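Local coordinates for E3 SUMO-protein ligase SIZ1 (Saccharomyces cerevisiae, PDB 3I2D) that acts as a SUMO E3 ligase, promoting attachment of SUMO (Smt3) to septins and PCNA, with an SP-RING zinc finger that mediates interaction with UBC9, at residues Lys260-Ser265 with Asp311-Cys316; Ser71-Ile76 with Glu208-Lys213; Leu83-Glu88 with Leu119-Gly124. One frame throughout, in Å; residues are numbered along the deposited sequence.

How the contacts relate
The three contacts are spread along the elongated molecule, from the SP-RING zinc finger (contact 1) through the junction with the PINIT domain (contact 2) into the PINIT sheet (contact 3). Contacts 1 and 2 have centres about 22 Å apart and meet where Tyr261 CZ lies 3.7 Å from Leu211 CD2. Contacts 2 and 3 are about 24 Å apart between centres; both use strand 74-90, and Tyr74 OH lies 3.6 Å from Phe122 CE2. In sequence, both segments of contact 3 fall between the two segments of contact 2. Contacts 1 and 3 stand about 44 Å apart between centres. The zinc ion is nearest contact 1, about 12 Å from the side chain of Pro262.

Contact 1: residues Lys260-Ser265 with Asp311-Cys316; sequences KYPSKS and DILQNC
Pro262 and Leu313 meet tip to tip inside the SP-RING, where the start of strand 262-265 faces the last turn of helix 307-313. Between the side chains the touch is narrow and apolar. Pro262 presents the outer corner of its ring: CG is modelled 3.2 Å from Leu313 CD2, a closeness that is doubtful at this resolution, while the neighbouring ring carbon CD is 4.1 Å from that same methyl. Both residues start out toward the opposite segment, and the leucine sends its CD2 branch to the proline. CD2 therefore does all the touching from the helix side, and it also passes 4.3 Å from the backbone N of Lys260. The side chain of Lys260 starts out away from the helix and comes no nearer than 6.1 Å to segment 311-316, so this residue joins the contact through its main chain alone. The backbones stay well apart, with Lys260 CA and Leu313 CA 7.5 Å from each other.

Around this pair, Pro262 also packs on Val309 and Asp310, one turn back along the helix, and Leu313 on Leu250 and Met259. Strand 262-265 is the middle strand of a small antiparallel sheet, between 274-275 and 303-305, and the backbone N atoms of Lys260 and Tyr261 both bond to the carboxylate oxygen OD2 of Asp275. The side chain of zinc ligand His270 is about 10 Å from that of Pro262, so the contact ties helix 307-313 to the sheet without entering the metal site.

Just past Leu313 the helix stops: Gln314 is the first residue to leave helical geometry. Asn315 bonds back to the last turn twice, through its backbone N to Ile312 O and through its side-chain ND2 to Asp311 O at 3.1 Å, with an N-H...O angle of 148° and the donor tilted 19° from the carbonyl plane.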
ATOM      1  N   LYS A 260       7.549  -8.262 -18.344  1.00 55.30           N
ATOM      2  CA  LYS A 260       7.020  -7.302 -19.292  1.00 54.61           C
ATOM      3  C   LYS A 260       7.471  -5.896 -18.835  1.00 54.24           C
ATOM      4  O   LYS A 260       7.605  -4.977 -19.638  1.00 58.15           O
ATOM      5  CB  LYS A 260       5.491  -7.444 -19.335  1.00 47.42           C
ATOM      6  CG  LYS A 260       4.824  -6.825 -20.550  1.00 69.83           C
ATOM      7  CD  LYS A 260       3.289  -7.043 -20.571  1.00 75.11           C
ATOM      8  CE  LYS A 260       2.898  -8.525 -20.735  1.00 75.16           C
ATOM      9  NZ  LYS A 260       3.402  -9.137 -22.014  1.00 77.39           N
ATOM     10  N   TYR A 261       7.711  -5.735 -17.537  1.00 52.32           N
ATOM     11  CA  TYR A 261       8.174  -4.455 -16.989  1.00 54.59           C
ATOM     12  C   TYR A 261       9.305  -4.741 -15.998  1.00 54.33           C
ATOM     13  O   TYR A 261       9.079  -4.745 -14.786  1.00 58.91           O
ATOM     14  CB  TYR A 261       7.044  -3.733 -16.258  1.00 51.61           C
ATOM     15  CG  TYR A 261       5.811  -3.534 -17.091  1.00 56.50           C
ATOM     16  CD1 TYR A 261       4.767  -4.457 -17.060  1.00 56.87           C
ATOM     17  CD2 TYR A 261       5.692  -2.429 -17.929  1.00 64.27           C
ATOM     18  CE1 TYR A 261       3.636  -4.282 -17.840  1.00 60.73           C
ATOM     19  CE2 TYR A 261       4.564  -2.238 -18.720  1.00 63.68           C
ATOM     20  CZ  TYR A 261       3.541  -3.168 -18.671  1.00 68.01           C
ATOM     21  OH  TYR A 261       2.429  -2.977 -19.454  1.00 68.47           O
ATOM     22  N   PRO A 262      10.538  -4.949 -16.502  1.00 49.26           N
ATOM     23  CA  PRO A 262      11.698  -5.249 -15.666  1.00 50.02           C
ATOM     24  C   PRO A 262      11.981  -4.108 -14.729  1.00 51.66           C
ATOM     25  O   PRO A 262      12.090  -2.966 -15.158  1.00 55.91           O
ATOM     26  CB  PRO A 262      12.829  -5.439 -16.675  1.00 53.37           C
ATOM     27  CG  PRO A 262      12.149  -5.524 -18.001  1.00 58.71           C
ATOM     28  CD  PRO A 262      10.994  -4.595 -17.851  1.00 50.53           C
ATOM     29  N   SER A 263      12.119  -4.413 -13.448  1.00 45.78           N
ATOM     30  CA  SER A 263      12.379  -3.362 -12.502  1.00 43.94           C
ATOM     31  C   SER A 263      13.040  -3.777 -11.204  1.00 41.36           C
ATOM     32  O   SER A 263      13.247  -4.950 -10.933  1.00 43.54           O
ATOM     33  CB  SER A 263      11.075  -2.616 -12.228  1.00 49.25           C
ATOM     34  OG  SER A 263       9.996  -3.510 -12.088  1.00 56.13           O
ATOM     35  N   LYS A 264      13.377  -2.778 -10.407  1.00 46.36           N
ATOM     36  CA  LYS A 264      14.023  -2.978  -9.117  1.00 50.68           C
ATOM     37  C   LYS A 264      14.250  -1.592  -8.562  1.00 48.77           C
ATOM     38  O   LYS A 264      14.183  -0.620  -9.311  1.00 50.68           O
ATOM     39  CB  LYS A 264      15.369  -3.699  -9.292  1.00 46.47           C
ATOM     40  CG  LYS A 264      16.366  -2.977 -10.202  1.00 44.86           C
ATOM     41  CD  LYS A 264      17.487  -3.922 -10.647  1.00 37.63           C
ATOM     42  CE  LYS A 264      18.457  -3.221 -11.575  1.00 44.47           C
ATOM     43  NZ  LYS A 264      19.412  -4.197 -12.189  1.00 49.73           N
ATOM     44  N   SER A 265      14.491  -1.501  -7.258  1.00 45.00           N
ATOM     45  CA  SER A 265      14.761  -0.216  -6.619  1.00 46.08           C
ATOM     46  C   SER A 265      16.093   0.244  -7.154  1.00 46.33           C
ATOM     47  O   SER A 265      16.965  -0.580  -7.469  1.00 48.63           O
ATOM     48  CB  SER A 265      14.879  -0.370  -5.094  1.00 56.26           C
ATOM     49  OG  SER A 265      15.094   0.884  -4.444  1.00 53.92           O
ATOM     50  N   ASP A 311      15.515  -3.614 -22.845  1.00 65.33           N
ATOM     51  CA  ASP A 311      16.046  -3.759 -24.200  1.00 67.24           C
ATOM     52  C   ASP A 311      16.100  -5.227 -24.628  1.00 68.52           C
ATOM     53  O   ASP A 311      15.539  -5.601 -25.657  1.00 67.10           O
ATOM     54  CB  ASP A 311      17.449  -3.151 -24.295  1.00 72.54           C
ATOM     55  CG  ASP A 311      17.427  -1.646 -24.523  1.00 80.65           C
ATOM     56  OD1 ASP A 311      16.318  -1.055 -24.459  1.00 78.30           O
ATOM     57  OD2 ASP A 311      18.518  -1.063 -24.766  1.00 73.11           O
ATOM     58  N   ILE A 312      16.777  -6.058 -23.842  1.00 63.19           N
ATOM     59  CA  ILE A 312      16.878  -7.473 -24.176  1.00 63.29           C
ATOM     60  C   ILE A 312      15.480  -8.074 -24.333  1.00 67.80           C
ATOM     61  O   ILE A 312      15.207  -8.817 -25.270  1.00 68.70           O
ATOM     62  CB  ILE A 312      17.636  -8.259 -23.070  1.00 60.65           C
ATOM     63  CG1 ILE A 312      19.017  -7.636 -22.848  1.00 54.12           C
ATOM     64  CG2 ILE A 312      17.771  -9.734 -23.461  1.00 54.32           C
ATOM     65  CD1 ILE A 312      19.838  -8.349 -21.806  1.00 48.65           C
ATOM     66  N   LEU A 313      14.591  -7.727 -23.411  1.00 70.77           N
ATOM     67  CA  LEU A 313      13.227  -8.247 -23.403  1.00 68.14           C
ATOM     68  C   LEU A 313      12.429  -7.869 -24.644  1.00 68.62           C
ATOM     69  O   LEU A 313      11.663  -8.674 -25.176  1.00 63.26           O
ATOM     70  CB  LEU A 313      12.517  -7.742 -22.146  1.00 61.26           C
ATOM     71  CG  LEU A 313      11.775  -8.734 -21.255  1.00 57.81           C
ATOM     72  CD1 LEU A 313      12.554 -10.027 -21.047  1.00 55.47           C
ATOM     73  CD2 LEU A 313      11.519  -8.041 -19.934  1.00 67.96           C
ATOM     74  N   GLN A 314      12.619  -6.638 -25.099  1.00 73.99           N
ATOM     75  CA  GLN A 314      11.913  -6.128 -26.268  1.00 79.43           C
ATOM     76  C   GLN A 314      12.640  -6.503 -27.551  1.00 79.45           C
ATOM     77  O   GLN A 314      12.296  -6.009 -28.621  1.00 86.53           O
ATOM     78  CB  GLN A 314      11.794  -4.602 -26.176  1.00 82.53           C
ATOM     79  CG  GLN A 314      10.433  -4.061 -26.563  1.00 89.69           C
ATOM     80  CD  GLN A 314       9.329  -4.546 -25.634  1.00 92.99           C
ATOM     81  OE1 GLN A 314       9.099  -5.750 -25.497  1.00 92.03           O
ATOM     82  NE2 GLN A 314       8.638  -3.607 -24.993  1.00 93.10           N
ATOM     83  N   ASN A 315      13.644  -7.368 -27.444  1.00 73.98           N
ATOM     84  CA  ASN A 315      14.423  -7.791 -28.602  1.00 72.02           C
ATOM     85  C   ASN A 315      14.885  -9.230 -28.480  1.00 77.12           C
ATOM     86  O   ASN A 315      16.000  -9.565 -28.883  1.00 77.13           O
ATOM     87  CB  ASN A 315      15.641  -6.892 -28.762  1.00 69.45           C
ATOM     88  CG  ASN A 315      15.293  -5.550 -29.334  1.00 69.52           C
ATOM     89  OD1 ASN A 315      15.474  -5.317 -30.524  1.00 76.32           O
ATOM     90  ND2 ASN A 315      14.773  -4.657 -28.497  1.00 64.70           N
ATOM     91  N   CYS A 316      14.020 -10.078 -27.936  1.00 79.78           N
ATOM     92  CA  CYS A 316      14.350 -11.479 -27.744  1.00 82.23           C
ATOM     93  C   CYS A 316      13.169 -12.356 -28.136  1.00 86.49           C
ATOM     94  O   CYS A 316      12.025 -11.907 -28.111  1.00 86.06           O
ATOM     95  CB  CYS A 316      14.715 -11.711 -26.284  1.00 77.66           C
ATOM     96  SG  CYS A 316      15.329 -13.339 -25.931  1.00 89.37           S
TER

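Contact 2: residues Ser71-Ile76 with Glu208-Lys213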
ATOM      1  N   SER A  71      -0.642   4.060   2.440  1.00 47.40           N
ATOM      2  CA  SER A  71      -0.491   2.968   1.511  1.00 43.19           C
ATOM      3  C   SER A  71      -0.670   3.627   0.163  1.00 48.26           C
ATOM      4  O   SER A  71      -1.526   4.499  -0.004  1.00 47.19           O
ATOM      5  CB  SER A  71      -1.586   1.936   1.701  1.00 45.63           C
ATOM      6  OG  SER A  71      -1.489   0.939   0.702  1.00 55.20           O
ATOM      7  N   PRO A  72       0.147   3.245  -0.818  1.00 51.64           N
ATOM      8  CA  PRO A  72      -0.011   3.863  -2.133  1.00 48.80           C
ATOM      9  C   PRO A  72      -1.254   3.346  -2.855  1.00 49.05           C
ATOM     10  O   PRO A  72      -1.555   3.801  -3.961  1.00 56.73           O
ATOM     11  CB  PRO A  72       1.279   3.475  -2.847  1.00 46.24           C
ATOM     12  CG  PRO A  72       1.582   2.129  -2.259  1.00 43.03           C
ATOM     13  CD  PRO A  72       1.314   2.347  -0.790  1.00 52.06           C
ATOM     14  N   PHE A  73      -1.984   2.419  -2.226  1.00 47.09           N
ATOM     15  CA  PHE A  73      -3.187   1.841  -2.839  1.00 52.33           C
ATOM     16  C   PHE A  73      -4.506   2.554  -2.568  1.00 52.67           C
ATOM     17  O   PHE A  73      -5.539   2.205  -3.135  1.00 52.49           O
ATOM     18  CB  PHE A  73      -3.310   0.354  -2.489  1.00 42.69           C
ATOM     19  CG  PHE A  73      -2.260  -0.483  -3.134  1.00 51.04           C
ATOM     20  CD1 PHE A  73      -1.235  -1.048  -2.377  1.00 47.55           C
ATOM     21  CD2 PHE A  73      -2.246  -0.645  -4.513  1.00 45.66           C
ATOM     22  CE1 PHE A  73      -0.213  -1.755  -2.984  1.00 48.90           C
ATOM     23  CE2 PHE A  73      -1.223  -1.353  -5.135  1.00 46.51           C
ATOM     24  CZ  PHE A  73      -0.205  -1.910  -4.369  1.00 49.16           C
ATOM     25  N   TYR A  74      -4.481   3.537  -1.684  1.00 50.97           N
ATOM     26  CA  TYR A  74      -5.670   4.319  -1.432  1.00 48.32           C
ATOM     27  C   TYR A  74      -5.219   5.677  -0.916  1.00 50.39           C
ATOM     28  O   TYR A  74      -4.154   5.803  -0.311  1.00 55.50           O
ATOM     29  CB  TYR A  74      -6.620   3.595  -0.477  1.00 44.02           C
ATOM     30  CG  TYR A  74      -6.071   3.246   0.885  1.00 54.89           C
ATOM     31  CD1 TYR A  74      -5.773   4.244   1.819  1.00 56.24           C
ATOM     32  CD2 TYR A  74      -5.916   1.912   1.271  1.00 50.11           C
ATOM     33  CE1 TYR A  74      -5.340   3.925   3.100  1.00 55.07           C
ATOM     34  CE2 TYR A  74      -5.483   1.583   2.546  1.00 52.23           C
ATOM     35  CZ  TYR A  74      -5.194   2.594   3.457  1.00 58.89           C
ATOM     36  OH  TYR A  74      -4.731   2.277   4.714  1.00 63.58           O
ATOM     37  N   LYS A  75      -6.006   6.704  -1.193  1.00 47.81           N
ATOM     38  CA  LYS A  75      -5.650   8.049  -0.789  1.00 53.77           C
ATOM     39  C   LYS A  75      -6.807   8.670  -0.027  1.00 53.77           C
ATOM     40  O   LYS A  75      -7.929   8.745  -0.539  1.00 49.89           O
ATOM     41  CB  LYS A  75      -5.327   8.869  -2.042  1.00 61.33           C
ATOM     42  CG  LYS A  75      -4.519  10.134  -1.821  1.00 70.73           C
ATOM     43  CD  LYS A  75      -4.054  10.712  -3.159  1.00 75.52           C
ATOM     44  CE  LYS A  75      -3.259   9.669  -3.956  1.00 79.36           C
ATOM     45  NZ  LYS A  75      -2.704  10.160  -5.259  1.00 72.04           N
ATOM     46  N   ILE A  76      -6.536   9.094   1.206  1.00 53.64           N
ATOM     47  CA  ILE A  76      -7.563   9.713   2.031  1.00 55.86           C
ATOM     48  C   ILE A  76      -7.892  11.061   1.401  1.00 57.55           C
ATOM     49  O   ILE A  76      -7.029  11.935   1.285  1.00 58.42           O
ATOM     50  CB  ILE A  76      -7.071   9.885   3.474  1.00 54.46           C
ATOM     51  CG1 ILE A  76      -6.941   8.511   4.127  1.00 55.11           C
ATOM     52  CG2 ILE A  76      -8.026  10.754   4.251  1.00 55.18           C
ATOM     53  CD1 ILE A  76      -6.400   8.553   5.541  1.00 63.25           C
ATOM     54  N   GLU A 208      -2.209  -0.927 -11.728  1.00 54.12           N
ATOM     55  CA  GLU A 208      -1.785  -0.422 -13.039  1.00 52.53           C
ATOM     56  C   GLU A 208      -1.627   1.092 -13.038  1.00 44.75           C
ATOM     57  O   GLU A 208      -0.867   1.637 -13.828  1.00 49.67           O
ATOM     58  CB  GLU A 208      -2.745  -0.864 -14.163  1.00 43.27           C
ATOM     59  CG  GLU A 208      -4.097  -1.336 -13.694  1.00 57.40           C
ATOM     60  CD  GLU A 208      -4.066  -2.733 -13.080  1.00 62.72           C
ATOM     61  OE1 GLU A 208      -4.764  -2.941 -12.056  1.00 60.32           O
ATOM     62  OE2 GLU A 208      -3.368  -3.621 -13.632  1.00 62.88           O
ATOM     63  N   GLN A 209      -2.330   1.782 -12.153  1.00 47.29           N
ATOM     64  CA  GLN A 209      -2.164   3.230 -12.087  1.00 49.06           C
ATOM     65  C   GLN A 209      -0.775   3.489 -11.546  1.00 51.02           C
ATOM     66  O   GLN A 209      -0.049   4.304 -12.084  1.00 57.96           O
ATOM     67  CB  GLN A 209      -3.154   3.871 -11.139  1.00 44.12           C
ATOM     68  CG  GLN A 209      -4.574   3.798 -11.553  1.00 51.52           C
ATOM     69  CD  GLN A 209      -5.400   4.746 -10.731  1.00 58.48           C
ATOM     70  OE1 GLN A 209      -5.096   5.936 -10.677  1.00 57.97           O
ATOM     71  NE2 GLN A 209      -6.442   4.236 -10.079  1.00 58.49           N
ATOM     72  N   LEU A 210      -0.415   2.793 -10.469  1.00 54.52           N
ATOM     73  CA  LEU A 210       0.907   2.949  -9.878  1.00 50.48           C
ATOM     74  C   LEU A 210       1.990   2.542 -10.860  1.00 50.87           C
ATOM     75  O   LEU A 210       3.072   3.128 -10.844  1.00 54.87           O
ATOM     76  CB  LEU A 210       1.050   2.107  -8.620  1.00 48.77           C
ATOM     77  CG  LEU A 210       0.242   2.515  -7.404  1.00 49.32           C
ATOM     78  CD1 LEU A 210       0.712   1.695  -6.231  1.00 51.18           C
ATOM     79  CD2 LEU A 210       0.426   3.983  -7.116  1.00 47.22           C
ATOM     80  N   LEU A 211       1.716   1.534 -11.694  1.00 49.29           N
ATOM     81  CA  LEU A 211       2.695   1.093 -12.695  1.00 49.41           C
ATOM     82  C   LEU A 211       3.049   2.289 -13.559  1.00 57.19           C
ATOM     83  O   LEU A 211       4.190   2.449 -13.996  1.00 62.79           O
ATOM     84  CB  LEU A 211       2.142   0.001 -13.608  1.00 37.33           C
ATOM     85  CG  LEU A 211       3.080  -0.307 -14.783  1.00 41.20           C
ATOM     86  CD1 LEU A 211       4.307  -1.052 -14.272  1.00 37.28           C
ATOM     87  CD2 LEU A 211       2.367  -1.139 -15.843  1.00 39.51           C
ATOM     88  N   GLU A 212       2.066   3.143 -13.807  1.00 58.70           N
ATOM     89  CA  GLU A 212       2.328   4.298 -14.624  1.00 59.31           C
ATOM     90  C   GLU A 212       3.350   5.206 -13.962  1.00 57.86           C
ATOM     91  O   GLU A 212       4.185   5.789 -14.641  1.00 57.21           O
ATOM     92  CB  GLU A 212       1.038   5.051 -14.911  1.00 66.41           C
ATOM     93  CG  GLU A 212       1.080   5.757 -16.255  1.00 83.33           C
ATOM     94  CD  GLU A 212       1.540   4.831 -17.384  1.00 90.91           C
ATOM     95  OE1 GLU A 212       0.904   3.767 -17.586  1.00 86.89           O
ATOM     96  OE2 GLU A 212       2.537   5.172 -18.067  1.00 90.94           O
ATOM     97  N   LYS A 213       3.292   5.324 -12.640  1.00 58.15           N
ATOM     98  CA  LYS A 213       4.244   6.158 -11.918  1.00 55.88           C
ATOM     99  C   LYS A 213       5.648   5.581 -12.039  1.00 56.57           C
ATOM    100  O   LYS A 213       6.628   6.321 -12.115  1.00 60.64           O
ATOM    101  CB  LYS A 213       3.863   6.264 -10.448  1.00 61.97           C
ATOM    102  CG  LYS A 213       2.730   7.241 -10.174  1.00 74.74           C
ATOM    103  CD  LYS A 213       2.519   7.455  -8.675  1.00 78.60           C
ATOM    104  CE  LYS A 213       3.853   7.455  -7.910  1.00 89.05           C
ATOM    105  NZ  LYS A 213       4.937   8.265  -8.561  1.00 86.79           N
TER
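Pro72 and Phe73 fill the two middle positions of a type I beta turn running from Ser71 to Tyr74, and the turn faces helix 207-215 with Pro72 CA 7.9 Å from Leu210 CA. A weak bond inside the turn, from Phe73 N to Ser71 OG at 3.3 Å, ties its start to its middle. On the helix side Leu210 makes the contact. Its CG stands anti to the carbonyl carbon (chi1 -69°), and the fork spreads across the turn: CD1 lies 3.9 Å from Pro72 CB and 3.8 Å from Phe73 CE2, meeting the ring obliquely, while CD2 lies 3.7 Å from Pro72 O. The leucine crosses both side chains at about a right angle. Cutting Leu210 back to an alanine takes away CG and both methyls, which is likely to leave a gap between turn and helix, with the Phe73 ring less firmly held on that side. Helix 276-285 of the SP-RING closes the arrangement, Leu280 packing on Leu210 and Leu284 on Phe73, while Glu208 OE2 bonds to His281 NE2. The turn leading into strand 74-90, helix 207-215 and this zinc-finger helix thus converge at one junction.

Contact 3: residues Leu83-Glu88 with Leu119-Gly124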
ATOM      1  N   LEU A  83     -18.566  10.986  11.424  1.00 70.79           N
ATOM      2  CA  LEU A  83     -18.040   9.638  11.670  1.00 62.98           C
ATOM      3  C   LEU A  83     -16.730   9.658  12.453  1.00 62.92           C
ATOM      4  O   LEU A  83     -15.664   9.355  11.920  1.00 59.26           O
ATOM      5  CB  LEU A  83     -17.810   8.915  10.344  1.00 56.52           C
ATOM      6  CG  LEU A  83     -18.676   7.698  10.060  1.00 55.68           C
ATOM      7  CD1 LEU A  83     -18.266   7.088   8.732  1.00 51.94           C
ATOM      8  CD2 LEU A  83     -18.511   6.692  11.182  1.00 59.77           C
ATOM      9  N   VAL A  84     -16.807  10.035  13.718  1.00 62.28           N
ATOM     10  CA  VAL A  84     -15.627  10.074  14.563  1.00 57.99           C
ATOM     11  C   VAL A  84     -16.062   9.576  15.918  1.00 60.60           C
ATOM     12  O   VAL A  84     -16.848  10.226  16.609  1.00 68.53           O
ATOM     13  CB  VAL A  84     -15.080  11.488  14.678  1.00 55.75           C
ATOM     14  CG1 VAL A  84     -13.880  11.510  15.614  1.00 53.42           C
ATOM     15  CG2 VAL A  84     -14.702  11.991  13.300  1.00 55.89           C
ATOM     16  N   MET A  85     -15.560   8.409  16.291  1.00 61.16           N
ATOM     17  CA  MET A  85     -15.929   7.801  17.561  1.00 57.71           C
ATOM     18  C   MET A  85     -14.716   7.520  18.446  1.00 57.27           C
ATOM     19  O   MET A  85     -13.566   7.565  18.002  1.00 58.04           O
ATOM     20  CB  MET A  85     -16.692   6.504  17.284  1.00 48.93           C
ATOM     21  CG  MET A  85     -17.716   6.659  16.168  1.00 48.54           C
ATOM     22  SD  MET A  85     -18.448   5.116  15.586  1.00 58.34           S
ATOM     23  CE  MET A  85     -17.087   4.349  14.721  1.00 60.75           C
ATOM     24  N   ASN A  86     -14.983   7.240  19.711  1.00 56.81           N
ATOM     25  CA  ASN A  86     -13.925   6.935  20.657  1.00 53.44           C
ATOM     26  C   ASN A  86     -14.263   5.609  21.302  1.00 53.73           C
ATOM     27  O   ASN A  86     -15.433   5.319  21.566  1.00 57.42           O
ATOM     28  CB  ASN A  86     -13.842   8.017  21.724  1.00 58.40           C
ATOM     29  CG  ASN A  86     -13.476   9.364  21.148  1.00 69.02           C
ATOM     30  OD1 ASN A  86     -12.296   9.675  20.969  1.00 70.23           O
ATOM     31  ND2 ASN A  86     -14.489  10.170  20.835  1.00 73.00           N
ATOM     32  N   VAL A  87     -13.236   4.794  21.510  1.00 48.47           N
ATOM     33  CA  VAL A  87     -13.374   3.503  22.152  1.00 44.84           C
ATOM     34  C   VAL A  87     -12.763   3.703  23.528  1.00 48.01           C
ATOM     35  O   VAL A  87     -11.615   4.140  23.656  1.00 52.62           O
ATOM     36  CB  VAL A  87     -12.612   2.411  21.382  1.00 47.19           C
ATOM     37  CG1 VAL A  87     -12.573   1.123  22.192  1.00 51.34           C
ATOM     38  CG2 VAL A  87     -13.293   2.152  20.055  1.00 47.92           C
ATOM     39  N   GLU A  88     -13.535   3.401  24.561  1.00 51.78           N
ATOM     40  CA  GLU A  88     -13.066   3.573  25.931  1.00 54.79           C
ATOM     41  C   GLU A  88     -12.470   2.315  26.546  1.00 53.67           C
ATOM     42  O   GLU A  88     -12.581   1.217  25.998  1.00 53.07           O
ATOM     43  CB  GLU A  88     -14.218   4.052  26.814  1.00 60.31           C
ATOM     44  CG  GLU A  88     -14.548   5.532  26.691  1.00 76.45           C
ATOM     45  CD  GLU A  88     -15.781   5.920  27.500  1.00 88.40           C
ATOM     46  OE1 GLU A  88     -15.964   7.132  27.764  1.00 91.42           O
ATOM     47  OE2 GLU A  88     -16.570   5.012  27.864  1.00 90.15           O
ATOM     48  N   LEU A 119     -15.825   4.423   1.212  1.00 45.79           N
ATOM     49  CA  LEU A 119     -15.883   4.962   2.568  1.00 50.78           C
ATOM     50  C   LEU A 119     -15.199   3.989   3.537  1.00 52.52           C
ATOM     51  O   LEU A 119     -15.737   2.929   3.847  1.00 57.75           O
ATOM     52  CB  LEU A 119     -17.335   5.154   2.980  1.00 48.04           C
ATOM     53  CG  LEU A 119     -17.683   6.211   4.022  1.00 47.00           C
ATOM     54  CD1 LEU A 119     -18.741   5.604   4.915  1.00 43.99           C
ATOM     55  CD2 LEU A 119     -16.460   6.645   4.825  1.00 54.22           C
ATOM     56  N   TYR A 120     -14.012   4.349   4.006  1.00 49.86           N
ATOM     57  CA  TYR A 120     -13.266   3.485   4.908  1.00 51.67           C
ATOM     58  C   TYR A 120     -13.324   3.951   6.352  1.00 54.76           C
ATOM     59  O   TYR A 120     -13.306   5.145   6.643  1.00 59.22           O
ATOM     60  CB  TYR A 120     -11.797   3.410   4.469  1.00 47.44           C
ATOM     61  CG  TYR A 120     -11.517   2.473   3.318  1.00 46.07           C
ATOM     62  CD1 TYR A 120     -12.557   1.851   2.621  1.00 50.46           C
ATOM     63  CD2 TYR A 120     -10.206   2.177   2.945  1.00 47.04           C
ATOM     64  CE1 TYR A 120     -12.297   0.953   1.587  1.00 44.05           C
ATOM     65  CE2 TYR A 120      -9.932   1.281   1.909  1.00 45.90           C
ATOM     66  CZ  TYR A 120     -10.982   0.674   1.242  1.00 53.33           C
ATOM     67  OH  TYR A 120     -10.716  -0.222   0.235  1.00 57.96           O
ATOM     68  N   LEU A 121     -13.410   3.005   7.270  1.00 51.88           N
ATOM     69  CA  LEU A 121     -13.404   3.378   8.662  1.00 47.30           C
ATOM     70  C   LEU A 121     -12.023   2.975   9.178  1.00 52.02           C
ATOM     71  O   LEU A 121     -11.561   1.853   8.940  1.00 47.34           O
ATOM     72  CB  LEU A 121     -14.496   2.643   9.411  1.00 49.46           C
ATOM     73  CG  LEU A 121     -14.565   2.947  10.901  1.00 51.06           C
ATOM     74  CD1 LEU A 121     -14.727   4.444  11.133  1.00 37.24           C
ATOM     75  CD2 LEU A 121     -15.716   2.152  11.492  1.00 50.40           C
ATOM     76  N   PHE A 122     -11.344   3.911   9.831  1.00 49.04           N
ATOM     77  CA  PHE A 122     -10.017   3.650  10.378  1.00 52.99           C
ATOM     78  C   PHE A 122     -10.087   3.645  11.891  1.00 51.98           C
ATOM     79  O   PHE A 122     -11.005   4.216  12.482  1.00 52.34           O
ATOM     80  CB  PHE A 122      -9.006   4.729   9.963  1.00 50.06           C
ATOM     81  CG  PHE A 122      -8.602   4.667   8.526  1.00 57.76           C
ATOM     82  CD1 PHE A 122      -9.482   5.056   7.525  1.00 55.81           C
ATOM     83  CD2 PHE A 122      -7.342   4.209   8.170  1.00 56.05           C
ATOM     84  CE1 PHE A 122      -9.117   4.990   6.203  1.00 47.41           C
ATOM     85  CE2 PHE A 122      -6.966   4.136   6.844  1.00 53.24           C
ATOM     86  CZ  PHE A 122      -7.855   4.529   5.858  1.00 57.05           C
ATOM     87  N   SER A 123      -9.100   3.015  12.510  1.00 44.56           N
ATOM     88  CA  SER A 123      -9.033   2.964  13.948  1.00 41.87           C
ATOM     89  C   SER A 123      -7.584   3.017  14.353  1.00 42.04           C
ATOM     90  O   SER A 123      -6.737   2.464  13.681  1.00 46.60           O
ATOM     91  CB  SER A 123      -9.661   1.680  14.457  1.00 43.57           C
ATOM     92  OG  SER A 123      -9.548   1.597  15.862  1.00 53.89           O
ATOM     93  N   GLY A 124      -7.298   3.695  15.451  1.00 45.20           N
ATOM     94  CA  GLY A 124      -5.936   3.782  15.933  1.00 44.57           C
ATOM     95  C   GLY A 124      -5.983   4.016  17.424  1.00 41.91           C
ATOM     96  O   GLY A 124      -7.027   4.366  17.955  1.00 48.09           O
TER
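Two strands of the four-stranded antiparallel PINIT sheet, 74-90 and 117-125, are bridged here by Leu83 and Met85 on one and Leu119 and Leu121 on the other. They are not hydrogen-bonded neighbours: strand 195-204 runs between them, pairing its backbone with both, at Met85 with Leu197 and at Tyr120 with Tyr200. Being next-but-one strands, the pair runs in the same direction, with short-segment axes 8.9 Å apart at an angle of 24°. All the touching is therefore done by side chains that reach over the middle strand.

Leu83 and Leu119 come tip to tip, each starting toward the other strand, with their CD1 methyls 4.1 Å apart. The second methyl of Leu83, CD2, sits a looser 4.4 Å from Leu121 CD1, so the Leu83 fork spans two residues of the facing strand. Met85 crosses Leu121 at about a right angle. Its CG lies beside the backbone N, anti to the carbonyl carbon, and the bend at chi3 (-71°) turns the terminal methyl so that CE stops 4.1 Å from Leu121 CD2.

The same apolar layer joins this sheet to the second antiparallel sheet of the PINIT domain. Leu83 packs on Ala98 and Phe100 of strand 93-100 and on Val184 of strand 182-191, and Met85 on Cys96 and Ala98. Leu119 also meets Leu171, next to the short strand 169-170 that borders 117-125 on its far side, where Leu121 pairs through its backbone with Ala169.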